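Local coordinates for beta-galactosidase/beta-glucuronidase (Faecalibacterium prausnitzii L2-6, PDB 6MVF), which binds flavin mononucleotide and is a beta-glucuronidase of glycoside hydrolase family 2 from a human gut bacterium, and probably also acts on beta-galactosides, at residues A100-A109 with F119-R128; Y177-T186 with E376-N387. All blocks are in the same frame, centred on the assembly; numbering follows the deposited sequence.

Contact 1 (A100-A109 with F119-R128)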
loop_
_atom_site.group_PDB
_atom_site.type_symbol
_atom_site.label_atom_id
_atom_site.label_comp_id
_atom_site.label_asym_id
_atom_site.label_seq_id
_atom_site.Cartn_x
_atom_site.Cartn_y
_atom_site.Cartn_z
ATOM N N ALA A 100 -29.538 11.889 -21.477
ATOM C CA ALA A 100 -28.232 12.478 -21.739
ATOM C C ALA A 100 -27.992 12.725 -23.223
ATOM O O ALA A 100 -28.529 12.025 -24.088
ATOM C CB ALA A 100 -27.099 11.606 -21.192
ATOM N N THR A 101 -27.160 13.734 -23.498
ATOM C CA THR A 101 -26.637 14.018 -24.832
ATOM C C THR A 101 -25.146 14.283 -24.710
ATOM O O THR A 101 -24.731 15.091 -23.874
ATOM C CB THR A 101 -27.326 15.236 -25.477
ATOM O OG1 THR A 101 -28.727 14.976 -25.642
ATOM C CG2 THR A 101 -26.719 15.514 -26.841
ATOM N N VAL A 102 -24.341 13.616 -25.534
ATOM C CA VAL A 102 -22.889 13.776 -25.507
ATOM C C VAL A 102 -22.459 14.538 -26.756
ATOM O O VAL A 102 -22.818 14.163 -27.878
ATOM C CB VAL A 102 -22.165 12.417 -25.403
ATOM C CG1 VAL A 102 -20.643 12.616 -25.297
ATOM C CG2 VAL A 102 -22.662 11.630 -24.201
ATOM N N LYS A 103 -21.685 15.603 -26.565
ATOM C CA LYS A 103 -21.107 16.365 -27.668
ATOM C C LYS A 103 -19.594 16.405 -27.529
ATOM O O LYS A 103 -19.069 16.656 -26.437
ATOM C CB LYS A 103 -21.641 17.799 -27.716
ATOM C CG LYS A 103 -23.022 17.964 -28.293
ATOM C CD LYS A 103 -23.505 19.380 -28.019
ATOM C CE LYS A 103 -24.953 19.574 -28.423
ATOM N NZ LYS A 103 -25.698 20.368 -27.409
ATOM N N VAL A 104 -18.897 16.174 -28.637
ATOM C CA VAL A 104 -17.456 16.371 -28.712
ATOM C C VAL A 104 -17.194 17.514 -29.686
ATOM O O VAL A 104 -17.638 17.470 -30.841
ATOM C CB VAL A 104 -16.724 15.092 -29.137
ATOM C CG1 VAL A 104 -15.234 15.363 -29.279
ATOM C CG2 VAL A 104 -16.973 13.998 -28.121
ATOM N N ASN A 105 -16.486 18.547 -29.209
ATOM C CA ASN A 105 -16.148 19.713 -30.023
ATOM C C ASN A 105 -17.370 20.242 -30.777
ATOM O O ASN A 105 -17.312 20.545 -31.968
ATOM C CB ASN A 105 -15.014 19.382 -30.997
ATOM C CG ASN A 105 -13.718 19.000 -30.303
ATOM O OD1 ASN A 105 -13.330 19.580 -29.276
ATOM N ND2 ASN A 105 -13.027 18.020 -30.878
ATOM N N GLY A 106 -18.508 20.304 -30.095
ATOM C CA GLY A 106 -19.701 20.898 -30.655
ATOM C C GLY A 106 -20.699 19.927 -31.258
ATOM O O GLY A 106 -21.905 20.197 -31.211
ATOM N N THR A 107 -20.236 18.806 -31.810
ATOM C CA THR A 107 -21.098 17.880 -32.546
ATOM C C THR A 107 -21.653 16.779 -31.642
ATOM O O THR A 107 -20.924 16.217 -30.817
ATOM C CB THR A 107 -20.304 17.255 -33.695
ATOM O OG1 THR A 107 -19.850 18.289 -34.578
ATOM C CG2 THR A 107 -21.143 16.249 -34.460
ATOM N N VAL A 108 -22.949 16.464 -31.808
ATOM C CA VAL A 108 -23.561 15.379 -31.037
ATOM C C VAL A 108 -22.879 14.065 -31.383
ATOM O O VAL A 108 -22.766 13.693 -32.555
ATOM C CB VAL A 108 -25.074 15.285 -31.301
ATOM C CG1 VAL A 108 -25.672 14.127 -30.525
ATOM C CG2 VAL A 108 -25.792 16.563 -30.908
ATOM N N ALA A 109 -22.403 13.361 -30.359
ATOM C CA ALA A 109 -21.850 12.019 -30.525
ATOM C C ALA A 109 -22.863 10.922 -30.243
ATOM O O ALA A 109 -22.823 9.883 -30.904
ATOM C CB ALA A 109 -20.627 11.822 -29.622
ATOM N N PHE A 119 -23.491 3.589 -21.339
ATOM C CA PHE A 119 -23.620 3.759 -22.777
ATOM C C PHE A 119 -22.327 4.360 -23.309
ATOM O O PHE A 119 -21.612 5.062 -22.578
ATOM C CB PHE A 119 -24.847 4.601 -23.140
ATOM C CG PHE A 119 -24.829 5.976 -22.565
ATOM C CD1 PHE A 119 -25.321 6.219 -21.292
ATOM C CD2 PHE A 119 -24.347 7.044 -23.307
ATOM C CE1 PHE A 119 -25.319 7.510 -20.773
ATOM C CE2 PHE A 119 -24.333 8.319 -22.790
ATOM C CZ PHE A 119 -24.817 8.557 -21.532
ATOM N N ARG A 120 -22.007 4.028 -24.567
ATOM C CA ARG A 120 -20.750 4.436 -25.192
ATOM C C ARG A 120 -21.012 5.106 -26.531
ATOM O O ARG A 120 -22.105 5.006 -27.103
ATOM C CB ARG A 120 -19.794 3.255 -25.403
ATOM C CG ARG A 120 -19.574 2.435 -24.176
ATOM C CD ARG A 120 -18.398 1.507 -24.341
ATOM N NE ARG A 120 -18.330 0.559 -23.233
ATOM C CZ ARG A 120 -18.818 -0.678 -23.272
ATOM N NH1 ARG A 120 -19.405 -1.146 -24.380
ATOM N NH2 ARG A 120 -18.705 -1.446 -22.198
ATOM N N ALA A 121 -19.972 5.772 -27.037
ATOM C CA ALA A 121 -20.040 6.487 -28.307
ATOM C C ALA A 121 -18.662 6.525 -28.961
ATOM O O ALA A 121 -17.675 6.890 -28.313
ATOM C CB ALA A 121 -20.570 7.911 -28.103
ATOM N N ASP A 122 -18.599 6.133 -30.237
ATOM C CA ASP A 122 -17.376 6.213 -31.037
ATOM C C ASP A 122 -17.159 7.676 -31.441
ATOM O O ASP A 122 -17.790 8.185 -32.360
ATOM C CB ASP A 122 -17.493 5.282 -32.242
ATOM C CG ASP A 122 -16.236 5.253 -33.121
ATOM O OD1 ASP A 122 -15.273 6.006 -32.858
ATOM O OD2 ASP A 122 -16.218 4.453 -34.094
ATOM N N ILE A 123 -16.262 8.373 -30.755
ATOM C CA ILE A 123 -16.017 9.777 -31.042
ATOM C C ILE A 123 -14.731 9.971 -31.840
ATOM O O ILE A 123 -14.180 11.067 -31.847
ATOM C CB ILE A 123 -15.998 10.624 -29.764
ATOM C CG1 ILE A 123 -14.809 10.232 -28.893
ATOM C CG2 ILE A 123 -17.290 10.437 -28.997
ATOM C CD1 ILE A 123 -14.408 11.293 -27.917
ATOM N N THR A 124 -14.255 8.920 -32.517
ATOM C CA THR A 124 -12.991 8.962 -33.252
ATOM C C THR A 124 -12.927 10.170 -34.182
ATOM O O THR A 124 -12.014 11.005 -34.091
ATOM C CB THR A 124 -12.813 7.669 -34.069
ATOM O OG1 THR A 124 -12.872 6.529 -33.205
ATOM C CG2 THR A 124 -11.479 7.673 -34.822
ATOM N N ASP A 125 -13.908 10.266 -35.086
ATOM C CA ASP A 125 -13.966 11.281 -36.129
ATOM C C ASP A 125 -14.339 12.675 -35.614
ATOM O O ASP A 125 -14.200 13.643 -36.365
ATOM C CB ASP A 125 -14.951 10.830 -37.212
ATOM C CG ASP A 125 -14.538 9.499 -37.866
ATOM O OD1 ASP A 125 -13.325 9.307 -38.158
ATOM O OD2 ASP A 125 -15.429 8.638 -38.071
ATOM N N LEU A 126 -14.793 12.815 -34.371
ATOM C CA LEU A 126 -14.990 14.128 -33.777
ATOM C C LEU A 126 -13.757 14.622 -33.026
ATOM O O LEU A 126 -13.804 15.691 -32.411
ATOM C CB LEU A 126 -16.201 14.100 -32.845
ATOM C CG LEU A 126 -17.343 13.241 -33.408
ATOM C CD1 LEU A 126 -18.505 13.104 -32.404
ATOM C CD2 LEU A 126 -17.833 13.779 -34.744
ATOM N N CYS A 127 -12.651 13.887 -33.089
ATOM C CA CYS A 127 -11.457 14.184 -32.314
ATOM C C CYS A 127 -10.401 14.859 -33.175
ATOM O O CYS A 127 -10.173 14.472 -34.328
ATOM C CB CYS A 127 -10.864 12.905 -31.714
ATOM S SG CYS A 127 -11.772 12.223 -30.311
ATOM N N ARG A 128 -9.755 15.863 -32.600
ATOM C CA ARG A 128 -8.559 16.471 -33.156
ATOM C C ARG A 128 -7.399 16.227 -32.197
ATOM O O ARG A 128 -7.592 15.914 -31.019
ATOM C CB ARG A 128 -8.762 17.969 -33.380
ATOM C CG ARG A 128 -8.874 18.747 -32.105
ATOM C CD ARG A 128 -9.988 19.765 -32.163
ATOM N NE ARG A 128 -10.057 20.481 -30.897
ATOM C CZ ARG A 128 -10.846 21.519 -30.650
ATOM N NH1 ARG A 128 -11.674 21.973 -31.584
ATOM N NH2 ARG A 128 -10.802 22.099 -29.454
#

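Contact 2 (Y177-T186 with E376-N387). With FMN (flavin mononucleotide), chain G.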
loop_
_atom_site.group_PDB
_atom_site.type_symbol
_atom_site.label_atom_id
_atom_site.label_comp_id
_atom_site.label_asym_id
_atom_site.label_seq_id
_atom_site.Cartn_x
_atom_site.Cartn_y
_atom_site.Cartn_z
ATOM N N TYR A 177 -22.344 -2.307 -28.496
ATOM C CA TYR A 177 -23.584 -3.060 -28.350
ATOM C C TYR A 177 -24.117 -2.921 -26.915
ATOM O O TYR A 177 -23.742 -3.671 -26.011
ATOM C CB TYR A 177 -23.366 -4.511 -28.754
ATOM C CG TYR A 177 -24.670 -5.248 -28.881
ATOM C CD1 TYR A 177 -25.506 -5.051 -29.974
ATOM C CD2 TYR A 177 -25.090 -6.103 -27.886
ATOM C CE1 TYR A 177 -26.708 -5.717 -30.065
ATOM C CE2 TYR A 177 -26.280 -6.765 -27.974
ATOM C CZ TYR A 177 -27.081 -6.572 -29.054
ATOM O OH TYR A 177 -28.259 -7.253 -29.094
ATOM N N TYR A 178 -24.997 -1.935 -26.721
ATOM C CA TYR A 178 -25.735 -1.750 -25.469
ATOM C C TYR A 178 -24.818 -1.685 -24.264
ATOM O O TYR A 178 -25.160 -2.171 -23.187
ATOM C CB TYR A 178 -26.763 -2.849 -25.271
ATOM C CG TYR A 178 -27.909 -2.811 -26.244
ATOM C CD1 TYR A 178 -27.846 -3.508 -27.447
ATOM C CD2 TYR A 178 -29.067 -2.094 -25.954
ATOM C CE1 TYR A 178 -28.900 -3.488 -28.338
ATOM C CE2 TYR A 178 -30.125 -2.067 -26.842
ATOM C CZ TYR A 178 -30.038 -2.769 -28.029
ATOM O OH TYR A 178 -31.088 -2.747 -28.914
ATOM N N GLY A 179 -23.648 -1.070 -24.445
ATOM C CA GLY A 179 -22.707 -0.879 -23.350
ATOM C C GLY A 179 -22.237 -2.168 -22.716
ATOM O O GLY A 179 -21.896 -2.182 -21.527
ATOM N N GLY A 180 -22.225 -3.260 -23.478
ATOM C CA GLY A 180 -21.838 -4.555 -22.975
ATOM C C GLY A 180 -20.338 -4.724 -22.941
ATOM O O GLY A 180 -19.556 -3.884 -23.419
ATOM N N PRO A 181 -19.902 -5.832 -22.341
ATOM C CA PRO A 181 -18.457 -6.052 -22.165
ATOM C C PRO A 181 -17.755 -6.609 -23.400
ATOM O O PRO A 181 -16.513 -6.587 -23.451
ATOM C CB PRO A 181 -18.402 -7.047 -21.000
ATOM C CG PRO A 181 -19.702 -7.828 -21.123
ATOM C CD PRO A 181 -20.729 -6.858 -21.675
ATOM N N GLY A 182 -18.498 -7.096 -24.391
ATOM C CA GLY A 182 -17.900 -7.736 -25.545
ATOM C C GLY A 182 -17.735 -9.234 -25.421
ATOM O O GLY A 182 -17.220 -9.864 -26.349
ATOM N N ILE A 183 -18.160 -9.827 -24.310
ATOM C CA ILE A 183 -18.015 -11.263 -24.098
ATOM C C ILE A 183 -19.161 -11.737 -23.210
ATOM O O ILE A 183 -19.559 -11.051 -22.262
ATOM C CB ILE A 183 -16.622 -11.582 -23.504
ATOM C CG1 ILE A 183 -16.355 -13.083 -23.485
ATOM C CG2 ILE A 183 -16.468 -10.989 -22.119
ATOM C CD1 ILE A 183 -14.915 -13.417 -23.191
ATOM N N MET A 184 -19.735 -12.884 -23.559
ATOM C CA MET A 184 -20.727 -13.537 -22.722
ATOM C C MET A 184 -20.264 -14.951 -22.370
ATOM O O MET A 184 -19.659 -15.655 -23.192
ATOM C CB MET A 184 -22.099 -13.549 -23.395
ATOM C CG MET A 184 -22.172 -14.352 -24.656
ATOM S SD MET A 184 -23.812 -14.212 -25.380
ATOM C CE MET A 184 -24.852 -14.966 -24.118
ATOM N N VAL A 185 -20.513 -15.344 -21.123
ATOM C CA VAL A 185 -19.972 -16.577 -20.568
ATOM C C VAL A 185 -21.098 -17.296 -19.851
ATOM O O VAL A 185 -21.675 -16.759 -18.901
ATOM C CB VAL A 185 -18.797 -16.317 -19.599
ATOM C CG1 VAL A 185 -18.181 -17.627 -19.142
ATOM C CG2 VAL A 185 -17.727 -15.384 -20.234
ATOM N N THR A 186 -21.395 -18.514 -20.283
ATOM C CA THR A 186 -22.383 -19.339 -19.610
ATOM C C THR A 186 -21.690 -20.527 -18.968
ATOM O O THR A 186 -21.351 -21.495 -19.657
ATOM C CB THR A 186 -23.454 -19.801 -20.601
ATOM O OG1 THR A 186 -24.009 -18.659 -21.271
ATOM C CG2 THR A 186 -24.558 -20.560 -19.886
ATOM N N GLU A 376 -35.533 -1.431 -24.003
ATOM C CA GLU A 376 -34.113 -1.102 -24.107
ATOM C C GLU A 376 -33.424 -1.237 -22.759
ATOM O O GLU A 376 -32.304 -1.769 -22.671
ATOM C CB GLU A 376 -33.929 0.313 -24.632
ATOM C CG GLU A 376 -34.516 0.564 -25.989
ATOM C CD GLU A 376 -33.614 0.145 -27.116
ATOM O OE1 GLU A 376 -33.096 -0.992 -27.083
ATOM O OE2 GLU A 376 -33.424 0.958 -28.044
ATOM N N GLU A 377 -34.089 -0.766 -21.694
ATOM C CA GLU A 377 -33.502 -0.817 -20.362
ATOM C C GLU A 377 -33.312 -2.253 -19.900
ATOM O O GLU A 377 -32.323 -2.562 -19.222
ATOM C CB GLU A 377 -34.368 -0.041 -19.370
ATOM C CG GLU A 377 -33.636 0.346 -18.107
ATOM C CD GLU A 377 -34.244 1.552 -17.375
ATOM O OE1 GLU A 377 -35.488 1.732 -17.395
ATOM O OE2 GLU A 377 -33.472 2.315 -16.754
ATOM N N MET A 378 -34.225 -3.153 -20.278
ATOM C CA MET A 378 -34.044 -4.546 -19.904
ATOM C C MET A 378 -32.958 -5.206 -20.743
ATOM O O MET A 378 -32.215 -6.061 -20.234
ATOM C CB MET A 378 -35.352 -5.301 -20.042
ATOM C CG MET A 378 -35.300 -6.677 -19.439
ATOM S SD MET A 378 -35.321 -6.570 -17.634
ATOM C CE MET A 378 -34.329 -7.990 -17.278
ATOM N N LYS A 379 -32.836 -4.784 -21.994
ATOM C CA LYS A 379 -31.787 -5.327 -22.883
ATOM C C LYS A 379 -30.417 -4.892 -22.357
ATOM O O LYS A 379 -29.513 -5.667 -22.406
ATOM C CB LYS A 379 -32.055 -4.918 -24.329
ATOM C CG LYS A 379 -31.475 -5.860 -25.359
ATOM C CD LYS A 379 -31.908 -5.622 -26.773
ATOM C CE LYS A 379 -31.037 -6.353 -27.761
ATOM N NZ LYS A 379 -31.442 -6.123 -29.160
ATOM N N GLU A 380 -30.301 -3.668 -21.877
ATOM C CA GLU A 380 -29.036 -3.210 -21.317
ATOM C C GLU A 380 -28.752 -3.881 -19.982
ATOM O O GLU A 380 -27.598 -4.187 -19.671
ATOM C CB GLU A 380 -29.040 -1.687 -21.150
ATOM C CG GLU A 380 -29.090 -0.922 -22.451
ATOM C CD GLU A 380 -29.213 0.577 -22.230
ATOM O OE1 GLU A 380 -29.950 0.996 -21.308
ATOM O OE2 GLU A 380 -28.563 1.340 -22.974
ATOM N N LEU A 381 -29.783 -4.098 -19.168
ATOM C CA LEU A 381 -29.559 -4.721 -17.869
ATOM C C LEU A 381 -29.027 -6.138 -18.029
ATOM O O LEU A 381 -28.127 -6.559 -17.298
ATOM C CB LEU A 381 -30.849 -4.724 -17.052
ATOM C CG LEU A 381 -30.800 -5.496 -15.734
ATOM C CD1 LEU A 381 -29.783 -4.856 -14.773
ATOM C CD2 LEU A 381 -32.200 -5.602 -15.110
ATOM N N ILE A 382 -29.561 -6.886 -18.987
ATOM C CA ILE A 382 -29.139 -8.268 -19.144
ATOM C C ILE A 382 -27.776 -8.351 -19.804
ATOM O O ILE A 382 -26.936 -9.156 -19.404
ATOM C CB ILE A 382 -30.205 -9.042 -19.933
ATOM C CG1 ILE A 382 -31.471 -9.158 -19.082
ATOM C CG2 ILE A 382 -29.666 -10.405 -20.397
ATOM C CD1 ILE A 382 -32.602 -9.850 -19.772
ATOM N N ILE A 383 -27.525 -7.522 -20.818
ATOM C CA ILE A 383 -26.294 -7.652 -21.586
ATOM C C ILE A 383 -25.101 -7.149 -20.788
ATOM O O ILE A 383 -24.012 -7.721 -20.852
ATOM C CB ILE A 383 -26.446 -6.930 -22.938
ATOM C CG1 ILE A 383 -27.132 -7.873 -23.915
ATOM C CG2 ILE A 383 -25.086 -6.489 -23.514
ATOM C CD1 ILE A 383 -28.061 -7.180 -24.834
ATOM N N GLN A 384 -25.288 -6.091 -20.006
ATOM C CA GLN A 384 -24.182 -5.561 -19.223
ATOM C C GLN A 384 -23.895 -6.397 -17.989
ATOM O O GLN A 384 -22.762 -6.388 -17.501
ATOM C CB GLN A 384 -24.465 -4.108 -18.837
ATOM C CG GLN A 384 -24.587 -3.228 -20.053
ATOM C CD GLN A 384 -24.984 -1.800 -19.751
ATOM O OE1 GLN A 384 -25.061 -1.372 -18.593
ATOM N NE2 GLN A 384 -25.222 -1.039 -20.811
ATOM N N ASN A 385 -24.873 -7.164 -17.506
ATOM C CA ASN A 385 -24.686 -7.923 -16.281
ATOM C C ASN A 385 -24.746 -9.416 -16.505
ATOM O O ASN A 385 -24.816 -10.177 -15.529
ATOM C CB ASN A 385 -25.713 -7.494 -15.233
ATOM C CG ASN A 385 -25.573 -6.039 -14.886
ATOM O OD1 ASN A 385 -24.701 -5.671 -14.095
ATOM N ND2 ASN A 385 -26.380 -5.185 -15.517
ATOM N N TYR A 386 -24.680 -9.858 -17.761
ATOM C CA TYR A 386 -24.865 -11.275 -18.057
ATOM C C TYR A 386 -23.826 -12.168 -17.377
ATOM O O TYR A 386 -24.132 -13.317 -17.048
ATOM C CB TYR A 386 -24.839 -11.500 -19.566
ATOM C CG TYR A 386 -25.127 -12.938 -19.937
ATOM C CD1 TYR A 386 -24.093 -13.845 -20.144
ATOM C CD2 TYR A 386 -26.436 -13.392 -20.057
ATOM C CE1 TYR A 386 -24.361 -15.165 -20.476
ATOM C CE2 TYR A 386 -26.712 -14.699 -20.385
ATOM C CZ TYR A 386 -25.676 -15.584 -20.599
ATOM O OH TYR A 386 -25.957 -16.893 -20.930
ATOM N N ASN A 387 -22.599 -11.682 -17.157
ATOM C CA ASN A 387 -21.563 -12.582 -16.661
ATOM C C ASN A 387 -21.497 -12.699 -15.140
ATOM O O ASN A 387 -20.762 -13.559 -14.646
ATOM C CB ASN A 387 -20.211 -12.162 -17.214
ATOM C CG ASN A 387 -20.175 -12.232 -18.725
ATOM O OD1 ASN A 387 -20.838 -13.090 -19.338
ATOM N ND2 ASN A 387 -19.424 -11.308 -19.347
HETATM N N1 FMN G . -23.866 -8.745 -30.340
HETATM C C2 FMN G . -22.856 -7.913 -30.605
HETATM O O2 FMN G . -22.628 -7.529 -31.753
HETATM N N3 FMN G . -22.061 -7.438 -29.672
HETATM C C4 FMN G . -22.176 -7.751 -28.419
HETATM O O4 FMN G . -21.433 -7.304 -27.560
HETATM C C4A FMN G . -23.221 -8.648 -28.065
HETATM N N5 FMN G . -23.348 -8.952 -26.804
HETATM C C5A FMN G . -24.295 -9.775 -26.402
HETATM C C6 FMN G . -24.394 -10.078 -25.069
HETATM C C7 FMN G . -25.350 -10.924 -24.636
HETATM C C7M FMN G . -25.452 -11.242 -23.195
HETATM C C8 FMN G . -26.291 -11.494 -25.592
HETATM C C8M FMN G . -27.362 -12.413 -25.120
HETATM C C9 FMN G . -26.185 -11.188 -26.931
HETATM C C9A FMN G . -25.211 -10.349 -27.380
HETATM N N10 FMN G . -25.121 -10.014 -28.722
HETATM C C10 FMN G . -24.098 -9.148 -29.102
HETATM C "C1'" FMN G . -26.059 -10.669 -29.623
HETATM C "C2'" FMN G . -27.114 -9.917 -30.399
HETATM O "O2'" FMN G . -28.177 -9.890 -29.481
HETATM C "C3'" FMN G . -27.630 -10.681 -31.598
HETATM O "O3'" FMN G . -26.698 -11.677 -31.958
HETATM C "C4'" FMN G . -27.814 -9.847 -32.846
HETATM O "O4'" FMN G . -26.676 -9.003 -32.930
HETATM C "C5'" FMN G . -29.119 -9.049 -32.889
HETATM O "O5'" FMN G . -28.925 -7.714 -32.456
HETATM P P FMN G . -30.104 -6.734 -32.057
HETATM O O1P FMN G . -29.551 -5.421 -32.446
HETATM O O2P FMN G . -31.289 -7.208 -32.846
HETATM O O3P FMN G . -30.381 -6.845 -30.596
HETATM O O HOH W 1 -23.328 -16.130 -16.941
#

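Contact 1 (A100-A109 with F119-R128)
The guanidinium of Arg128 and the amide of Asn105 lie stacked, their planes 19° apart, with Asn105 OD1 over the centre of one guanidinium face, 3.4 Å from Arg128 CZ. At the other end of the contact Val102 CG2 meets the edge of the Phe119 ring in its plane, 4.0 Å from Phe119 CE2, while Ala100 CB comes obliquely to the same end of the ring at CZ; His112 also stacks on this ring. The Asn105 amide is anchored on both sides of its carbon. Its ND2 donates to Leu126 O at 2.9 Å, bent at the hydrogen (139°), and bonds Asn132 OD1 as well; its OD1 accepts from the backbone N of Glu133. Arg128 NE bonds Asp131 O. Cutting Asn105 back to an alanine is likely to leave Leu126 O and Glu133 N without their amide partner and the Arg128 guanidinium without the flat group on that face. Asn105 sits in the type I' turn from Val104 to Thr107, which joins two strands of a hairpin. Between the amide-guanidinium stack and the Phe119 ring the filling is aliphatic. Val104 splits its methyls: CG1, anti to the backbone N (chi1 177°), rests on the backbone of Leu126, and CG2 packs 3.7 Å from Ile123 CG2. Leu126 sets CB against Val104 and lays both methyls along strand 107-113, CD1 3.7 Å from Ala109 CB and CD2 4.1 Å from Thr107 CG2. Ala109 CB also touches Ile123 CG2 and faces Ala121 CB. The contact packs together two sheets of the family 2 sugar-binding beta-sandwich, its Arg128 end at the surface: hairpin 99-113 edges one, beside strand 131-139, and strand 119-122 the other, where Ile123 packs on Val91 and Phe119 on Val93 of strand 88-93.

Contact 2 (Y177-T186 with E376-N387)
Gln384 NE2 is shared by two carbonyls, Tyr178 O at 2.6 Å along a nearly straight N-H (174°) and Ile118 O. Gln384 belongs to helix 368-385 of the TIM barrel, and it grips the type I' turn from Tyr177 to Gly180 that leads into strand 183-189. The donor meets the Tyr178 carbonyl from above its plane, although Tyr178 O lies in the plane of the Gln384 amide. Just past the helix, the Asn387 side chain works both ways: ND2 gives a bond of 2.9 Å to Ile183 O, and OD1 accepts from Val185 N at 2.9 Å, so the amide is fixed against rotation and spans the strand's start. Next to it, Thr186 OG1 and Tyr386 OH share a hydrogen bond of 2.7 Å at the ring edge, while Met184 CE makes a CH-pi contact over one face of Tyr386, with SD farther above the ring, a Met-aromatic arrangement.

Together the two segments build much of the FMN pocket. Ile383 CG1 reaches FMN C7 at 3.6 Å, and Tyr386 touches the C7M methyl. Lys379 runs extended over one face of Tyr178, its CD 4.1 Å from the ring centroid in a CH-pi contact, and ends at the FMN phosphate; its modelled separation there is doubtful. Tyr178 OH bonds to the syn side of Glu376 OE1. Tyr177 lays its ring against the flavin with CG anti to the backbone N (chi1 -169°): FMN C10 lies over one face, Tyr178 CD1 over the other, and Tyr177 OH accepts from FMN O2' at 2.7 Å and donates to FMN O3P at 2.6 Å.

Overall arrangement
From the N terminus the chain first makes the hairpin of contact 1 and returns after nine residues to close a short loop, bringing the two sheets of the sugar-binding domain together. Contact 2 opens only once that loop is finished, so the two are in series. Its loop is far longer, running through the intervening beta-sandwich domain and into the TIM barrel before helix 368-385 comes back to 177-186. Though their centres are 22 Å apart, the contacts meet: Arg120 NH2 probably bonds Gly180 O. The connection between the segments of contact 1 also reaches the barrel helix, where Ser117 and His112 bond the Glu380 carboxylate.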